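Long-range contacts in cytoplasmic export protein 1 (Saccharomyces cerevisiae, PDB 3VWA), which binds tRNA as part of the nuclear tRNA export machinery and may pass aminoacylated tRNAs from export receptors at the nuclear pore complex to the translation machinery: residues A[401-405]-A[438-442]; A[377-382]-A[410-415]. All coordinates share one frame; numbering follows the deposited sequence.

Interaction 1 (A[401-405]-A[438-442])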
ATOM      1  N   LEU A 401      24.647   9.174   8.239  1.00 30.57           N
ATOM      2  CA  LEU A 401      25.811   8.949   7.427  1.00 30.42           C
ATOM      3  C   LEU A 401      25.684   7.734   6.531  1.00 28.87           C
ATOM      4  O   LEU A 401      25.859   7.843   5.315  1.00 29.09           O
ATOM      5  CB  LEU A 401      27.067   8.912   8.281  1.00 28.48           C
ATOM      6  CG  LEU A 401      28.385   8.513   7.593  1.00 29.87           C
ATOM      7  CD1 LEU A 401      28.791   9.454   6.438  1.00 28.04           C
ATOM      8  CD2 LEU A 401      29.421   8.512   8.701  1.00 27.86           C
ATOM      9  N   LYS A 402      25.318   6.611   7.108  1.00 28.94           N
ATOM     10  CA  LYS A 402      25.199   5.348   6.362  1.00 29.34           C
ATOM     11  C   LYS A 402      24.045   5.338   5.345  1.00 30.63           C
ATOM     12  O   LYS A 402      23.848   4.370   4.592  1.00 28.99           O
ATOM     13  CB  LYS A 402      24.876   4.222   7.334  1.00 30.89           C
ATOM     14  CG  LYS A 402      25.964   3.827   8.306  1.00 37.91           C
ATOM     15  CD  LYS A 402      25.609   2.452   8.857  1.00 38.19           C
ATOM     16  CE  LYS A 402      26.618   1.987   9.906  1.00 42.78           C
ATOM     17  NZ  LYS A 402      26.428   0.544  10.255  1.00 41.38           N
ATOM     18  N   THR A 403      23.208   6.355   5.388  1.00 26.59           N
ATOM     19  CA  THR A 403      22.042   6.377   4.523  1.00 23.64           C
ATOM     20  C   THR A 403      22.321   7.243   3.289  1.00 23.58           C
ATOM     21  O   THR A 403      21.547   7.237   2.374  1.00 23.94           O
ATOM     22  CB  THR A 403      20.821   6.904   5.344  1.00 23.06           C
ATOM     23  OG1 THR A 403      20.564   5.957   6.385  1.00 26.70           O
ATOM     24  CG2 THR A 403      19.566   7.047   4.529  1.00 23.30           C
ATOM     25  N   ILE A 404      23.413   8.004   3.291  1.00 22.65           N
ATOM     26  CA  ILE A 404      23.702   8.971   2.241  1.00 25.66           C
ATOM     27  C   ILE A 404      23.762   8.327   0.859  1.00 26.19           C
ATOM     28  O   ILE A 404      23.224   8.883  -0.105  1.00 26.32           O
ATOM     29  CB  ILE A 404      25.037   9.727   2.541  1.00 24.10           C
ATOM     30  CG1 ILE A 404      24.805  10.835   3.577  1.00 26.85           C
ATOM     31  CG2 ILE A 404      25.598  10.368   1.281  1.00 24.06           C
ATOM     32  CD1 ILE A 404      26.088  11.422   4.164  1.00 25.35           C
ATOM     33  N   PRO A 405      24.415   7.159   0.749  1.00 25.25           N
ATOM     34  CA  PRO A 405      24.475   6.536  -0.555  1.00 26.68           C
ATOM     35  C   PRO A 405      23.115   6.224  -1.194  1.00 30.26           C
ATOM     36  O   PRO A 405      23.007   6.174  -2.408  1.00 31.45           O
ATOM     37  CB  PRO A 405      25.208   5.232  -0.277  1.00 24.24           C
ATOM     38  CG  PRO A 405      26.145   5.630   0.820  1.00 26.29           C
ATOM     39  CD  PRO A 405      25.245   6.437   1.734  1.00 23.71           C
ATOM     40  N   TRP A 438      33.283   5.178   9.149  1.00 27.30           N
ATOM     41  CA  TRP A 438      32.285   5.095   8.089  1.00 24.92           C
ATOM     42  C   TRP A 438      32.403   6.251   7.101  1.00 27.76           C
ATOM     43  O   TRP A 438      32.133   6.059   5.910  1.00 27.12           O
ATOM     44  CB  TRP A 438      30.859   4.985   8.638  1.00 30.28           C
ATOM     45  CG  TRP A 438      30.462   3.565   8.908  1.00 33.93           C
ATOM     46  CD1 TRP A 438      30.556   2.877  10.110  1.00 36.52           C
ATOM     47  CD2 TRP A 438      29.994   2.581   7.946  1.00 38.39           C
ATOM     48  NE1 TRP A 438      30.150   1.575   9.971  1.00 37.41           N
ATOM     49  CE2 TRP A 438      29.824   1.323   8.694  1.00 41.38           C
ATOM     50  CE3 TRP A 438      29.747   2.590   6.576  1.00 39.69           C
ATOM     51  CZ2 TRP A 438      29.374   0.167   8.087  1.00 42.11           C
ATOM     52  CZ3 TRP A 438      29.306   1.405   5.974  1.00 42.40           C
ATOM     53  CH2 TRP A 438      29.131   0.227   6.708  1.00 41.93           C
ATOM     54  N   THR A 439      32.792   7.442   7.563  1.00 22.77           N
ATOM     55  CA  THR A 439      32.932   8.559   6.638  1.00 24.92           C
ATOM     56  C   THR A 439      33.854   8.273   5.455  1.00 27.01           C
ATOM     57  O   THR A 439      33.538   8.632   4.317  1.00 25.34           O
ATOM     58  CB  THR A 439      33.435   9.857   7.331  1.00 22.73           C
ATOM     59  OG1 THR A 439      32.493  10.240   8.341  1.00 24.63           O
ATOM     60  CG2 THR A 439      33.560  11.020   6.294  1.00 22.27           C
ATOM     61  N   VAL A 440      34.993   7.639   5.721  1.00 27.05           N
ATOM     62  CA  VAL A 440      35.925   7.352   4.630  1.00 30.71           C
ATOM     63  C   VAL A 440      35.379   6.292   3.615  1.00 29.32           C
ATOM     64  O   VAL A 440      35.662   6.359   2.394  1.00 27.90           O
ATOM     65  CB  VAL A 440      37.394   7.090   5.159  1.00 31.89           C
ATOM     66  CG1 VAL A 440      37.525   5.779   5.919  1.00 28.10           C
ATOM     67  CG2 VAL A 440      38.409   7.123   4.032  1.00 30.90           C
ATOM     68  N   ILE A 441      34.609   5.349   4.144  1.00 30.19           N
ATOM     69  CA  ILE A 441      33.867   4.323   3.371  1.00 31.49           C
ATOM     70  C   ILE A 441      32.866   5.049   2.495  1.00 29.18           C
ATOM     71  O   ILE A 441      32.887   4.883   1.282  1.00 29.88           O
ATOM     72  CB  ILE A 441      33.169   3.298   4.308  1.00 29.57           C
ATOM     73  CG1 ILE A 441      34.189   2.661   5.253  1.00 35.76           C
ATOM     74  CG2 ILE A 441      32.486   2.178   3.538  1.00 34.63           C
ATOM     75  CD1 ILE A 441      35.202   1.753   4.566  1.00 39.12           C
ATOM     76  N   ILE A 442      32.075   5.955   3.090  1.00 26.84           N
ATOM     77  CA  ILE A 442      31.030   6.655   2.311  1.00 26.21           C
ATOM     78  C   ILE A 442      31.638   7.549   1.228  1.00 27.53           C
ATOM     79  O   ILE A 442      31.090   7.646   0.094  1.00 25.72           O
ATOM     80  CB  ILE A 442      30.049   7.485   3.217  1.00 24.84           C
ATOM     81  CG1 ILE A 442      29.192   6.600   4.159  1.00 26.09           C
ATOM     82  CG2 ILE A 442      29.142   8.347   2.397  1.00 24.30           C
ATOM     83  CD1 ILE A 442      28.664   5.308   3.493  1.00 23.49           C
TER
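Where Leu401 and Pro405 face Thr439 and Ile442, two helical segments run side by side in the same direction, their axes 9.6 Å apart and only 8° from parallel. No hydrogen bond links them; the join is made by side chains. Leu401 reaches across with CG anti to its backbone nitrogen (chi1 173°) and divides its methyls: CD2 lies 3.5 Å from Thr439 OG1 and also against the CB of Trp438, while CD1 packs 3.7 Å from Ile442 CG1. The far end of Ile442 turns to the proline ring, CD1 meeting Pro405 CG at 3.7 Å. At the more exposed margin Lys402 stretches out fully and lays its CE over one face of the Trp438 indole, 3.7 Å from the centroid of the five-membered ring, a CH-pi contact. Replacing Trp438 with an alanine would probably leave the aliphatic end of Lys402 without its flat support and freer to swing. Thr439 OG1 is hydrogen-bonded within its own helix to Ile435 O and also to Thr427 OG1. Helix 394-407, part of the first HEAT repeat, packs beside helix 433-446, and helix 413-427, which separates them in sequence, touches both through Leu424, on Leu401 and Thr439.

Interaction 2 (A[377-382]-A[410-415]); sequences ISSRIY and CLTERQ
Ser378 and Gln415 meet at the edge of the first HEAT repeat (381-419), where helix 374-387 packs against the start of helix 413-427, an end closed by a capping box of Thr412 and Gln415. The Gln415 amide is held by hydrogen bonds at both ends: NE2 donates to Ser378 O at 3.0 Å, approaching from above the carbonyl plane, and OE1 accepts from Ser378 OG at 2.8 Å. OE1 also takes the backbone N-H of Thr412, in the carbonyl plane, so three bonds fix the amide's rotation. The return bond of the box, Gln415 N to Thr412 OG1, is weak. Apolar contacts adjoin these bonds. Ile377 sets CG2 3.7 Å from Cys410 CB, and its CD1 reaches the sulfur. One turn on from Ser378, Tyr382, with CG anti to the backbone nitrogen (chi1 -179°), extends its ring past Leu411 and alongside the Gln415 side chain, Tyr382 and Gln415 running in opposite directions with the amide plane turned 67° from the ring. The hydroxyl of Tyr382 is buried here with no polar partner in the model. Leu411 makes a CH-pi contact over one ring face: its CD2 sits 3.8 Å from the Tyr382 centroid, nearest CG and CD1 of that ring.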
ATOM      1  N   ILE A 377      12.322  14.774  -3.050  1.00 34.69           N
ATOM      2  CA  ILE A 377      13.328  14.335  -2.077  1.00 34.61           C
ATOM      3  C   ILE A 377      14.441  15.375  -1.875  1.00 33.45           C
ATOM      4  O   ILE A 377      14.811  15.742  -0.738  1.00 31.96           O
ATOM      5  CB  ILE A 377      13.927  12.977  -2.448  1.00 33.46           C
ATOM      6  CG1 ILE A 377      12.971  11.873  -2.017  1.00 36.46           C
ATOM      7  CG2 ILE A 377      15.222  12.764  -1.679  1.00 28.76           C
ATOM      8  CD1 ILE A 377      12.794  10.839  -3.084  1.00 42.38           C
ATOM      9  N   SER A 378      14.945  15.863  -2.992  1.00 33.77           N
ATOM     10  CA  SER A 378      16.038  16.797  -2.996  1.00 33.82           C
ATOM     11  C   SER A 378      15.553  18.127  -2.432  1.00 35.90           C
ATOM     12  O   SER A 378      16.205  18.768  -1.604  1.00 35.53           O
ATOM     13  CB  SER A 378      16.531  16.931  -4.422  1.00 30.72           C
ATOM     14  OG  SER A 378      17.075  18.220  -4.623  1.00 33.37           O
ATOM     15  N   SER A 379      14.358  18.494  -2.850  1.00 36.34           N
ATOM     16  CA  SER A 379      13.822  19.803  -2.560  1.00 41.36           C
ATOM     17  C   SER A 379      13.295  19.917  -1.141  1.00 43.26           C
ATOM     18  O   SER A 379      13.602  20.878  -0.451  1.00 39.72           O
ATOM     19  CB  SER A 379      12.718  20.136  -3.566  1.00 44.85           C
ATOM     20  OG  SER A 379      12.064  21.309  -3.186  1.00 55.86           O
ATOM     21  N   ARG A 380      12.533  18.917  -0.695  1.00 39.53           N
ATOM     22  CA  ARG A 380      11.849  19.024   0.582  1.00 38.73           C
ATOM     23  C   ARG A 380      12.403  18.098   1.681  1.00 36.27           C
ATOM     24  O   ARG A 380      12.161  18.348   2.848  1.00 34.71           O
ATOM     25  CB  ARG A 380      10.348  18.736   0.389  1.00 39.10           C
ATOM     26  CG  ARG A 380       9.744  19.274  -0.903  1.00 37.03           C
ATOM     27  CD  ARG A 380       8.260  18.892  -1.053  1.00 41.43           C
ATOM     28  NE  ARG A 380       7.433  19.469   0.030  1.00 40.58           N
ATOM     29  CZ  ARG A 380       6.216  19.058   0.402  1.00 42.20           C
ATOM     30  NH1 ARG A 380       5.588  18.049  -0.226  1.00 38.84           N
ATOM     31  NH2 ARG A 380       5.625  19.664   1.433  1.00 37.08           N
ATOM     32  N   ILE A 381      13.131  17.039   1.316  1.00 34.38           N
ATOM     33  CA  ILE A 381      13.525  16.021   2.287  1.00 32.59           C
ATOM     34  C   ILE A 381      14.982  16.131   2.699  1.00 33.69           C
ATOM     35  O   ILE A 381      15.277  16.124   3.890  1.00 32.06           O
ATOM     36  CB  ILE A 381      13.214  14.594   1.802  1.00 33.14           C
ATOM     37  CG1 ILE A 381      11.721  14.473   1.437  1.00 30.34           C
ATOM     38  CG2 ILE A 381      13.690  13.533   2.820  1.00 33.41           C
ATOM     39  CD1 ILE A 381      10.761  14.705   2.578  1.00 30.04           C
ATOM     40  N   TYR A 382      15.880  16.263   1.716  1.00 29.42           N
ATOM     41  CA  TYR A 382      17.303  16.247   1.971  1.00 28.42           C
ATOM     42  C   TYR A 382      17.762  17.301   2.968  1.00 30.86           C
ATOM     43  O   TYR A 382      18.520  16.986   3.871  1.00 30.43           O
ATOM     44  CB  TYR A 382      18.090  16.425   0.652  1.00 26.35           C
ATOM     45  CG  TYR A 382      19.585  16.401   0.829  1.00 27.29           C
ATOM     46  CD1 TYR A 382      20.210  15.205   1.121  1.00 29.25           C
ATOM     47  CD2 TYR A 382      20.375  17.558   0.727  1.00 27.99           C
ATOM     48  CE1 TYR A 382      21.562  15.121   1.301  1.00 26.72           C
ATOM     49  CE2 TYR A 382      21.761  17.477   0.903  1.00 29.09           C
ATOM     50  CZ  TYR A 382      22.331  16.216   1.180  1.00 29.78           C
ATOM     51  OH  TYR A 382      23.670  15.954   1.368  1.00 30.75           O
ATOM     52  N   CYS A 410      19.082  11.227  -5.981  1.00 33.01           N
ATOM     53  CA  CYS A 410      18.131  12.307  -6.007  1.00 34.97           C
ATOM     54  C   CYS A 410      18.707  13.721  -6.072  1.00 31.74           C
ATOM     55  O   CYS A 410      17.963  14.632  -6.397  1.00 34.80           O
ATOM     56  CB  CYS A 410      17.215  12.228  -4.775  1.00 33.29           C
ATOM     57  SG  CYS A 410      16.271  10.709  -4.667  1.00 34.77           S
ATOM     58  N   LEU A 411      19.973  13.940  -5.704  1.00 30.33           N
ATOM     59  CA  LEU A 411      20.415  15.335  -5.358  1.00 31.82           C
ATOM     60  C   LEU A 411      20.728  16.232  -6.530  1.00 36.91           C
ATOM     61  O   LEU A 411      21.222  15.737  -7.539  1.00 34.13           O
ATOM     62  CB  LEU A 411      21.632  15.322  -4.433  1.00 28.72           C
ATOM     63  CG  LEU A 411      21.402  14.418  -3.225  1.00 28.21           C
ATOM     64  CD1 LEU A 411      22.645  14.318  -2.345  1.00 27.88           C
ATOM     65  CD2 LEU A 411      20.205  14.953  -2.451  1.00 29.34           C
ATOM     66  N   THR A 412      20.486  17.554  -6.397  1.00 42.20           N
ATOM     67  CA  THR A 412      20.970  18.525  -7.434  1.00 47.51           C
ATOM     68  C   THR A 412      22.500  18.551  -7.459  1.00 46.95           C
ATOM     69  O   THR A 412      23.155  17.942  -6.600  1.00 43.30           O
ATOM     70  CB  THR A 412      20.442  19.984  -7.262  1.00 49.60           C
ATOM     71  OG1 THR A 412      21.097  20.634  -6.164  1.00 50.83           O
ATOM     72  CG2 THR A 412      18.932  20.017  -7.051  1.00 51.27           C
ATOM     73  N   GLU A 413      23.063  19.267  -8.430  1.00 51.53           N
ATOM     74  CA  GLU A 413      24.517  19.318  -8.632  1.00 52.69           C
ATOM     75  C   GLU A 413      25.200  20.121  -7.560  1.00 42.76           C
ATOM     76  O   GLU A 413      26.289  19.790  -7.158  1.00 46.08           O
ATOM     77  CB  GLU A 413      24.895  19.886 -10.019  1.00 62.00           C
ATOM     78  CG  GLU A 413      24.634  18.939 -11.190  1.00 73.06           C
ATOM     79  CD  GLU A 413      23.149  18.841 -11.548  1.00 81.74           C
ATOM     80  OE1 GLU A 413      22.760  17.871 -12.237  1.00 82.71           O
ATOM     81  OE2 GLU A 413      22.360  19.730 -11.129  1.00 85.36           O
ATOM     82  N   ARG A 414      24.567  21.196  -7.127  1.00 49.16           N
ATOM     83  CA  ARG A 414      25.016  21.916  -5.949  1.00 50.34           C
ATOM     84  C   ARG A 414      25.066  21.005  -4.699  1.00 46.76           C
ATOM     85  O   ARG A 414      26.128  20.840  -4.103  1.00 44.20           O
ATOM     86  CB  ARG A 414      24.144  23.152  -5.710  1.00 53.47           C
ATOM     87  CG  ARG A 414      24.672  24.042  -4.598  1.00 54.27           C
ATOM     88  CD  ARG A 414      24.426  25.519  -4.860  1.00 61.51           C
ATOM     89  NE  ARG A 414      25.170  26.358  -3.909  1.00 59.75           N
ATOM     90  N   GLN A 415      23.924  20.429  -4.318  1.00 42.52           N
ATOM     91  CA  GLN A 415      23.835  19.479  -3.191  1.00 40.15           C
ATOM     92  C   GLN A 415      24.933  18.449  -3.147  1.00 35.89           C
ATOM     93  O   GLN A 415      25.588  18.287  -2.136  1.00 33.05           O
ATOM     94  CB  GLN A 415      22.481  18.743  -3.171  1.00 42.62           C
ATOM     95  CG  GLN A 415      21.392  19.554  -2.479  1.00 43.17           C
ATOM     96  CD  GLN A 415      20.006  19.032  -2.773  1.00 36.05           C
ATOM     97  OE1 GLN A 415      19.783  18.311  -3.744  1.00 35.31           O
ATOM     98  NE2 GLN A 415      19.065  19.419  -1.952  1.00 39.16           N
TER

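The two interactions interlock along the chain: helix 394-407, which carries 401-405, lies in sequence between the two segments of interaction 2, and helix 413-427 comes between those of interaction 1. Their centres are about 17 Å apart and their nearest atoms about 6 Å, so they do not touch directly. Helix 413-427 bridges them: its Leu420 packs on Tyr382 of interaction 2 and on Ile404 of interaction 1. The characters differ, interaction 1 being apolar with a CH-pi contact and interaction 2 centring on a hydrogen-bonded amide. Each joins a helix to the next but one in the chain, in the HEAT-repeat part of the protein.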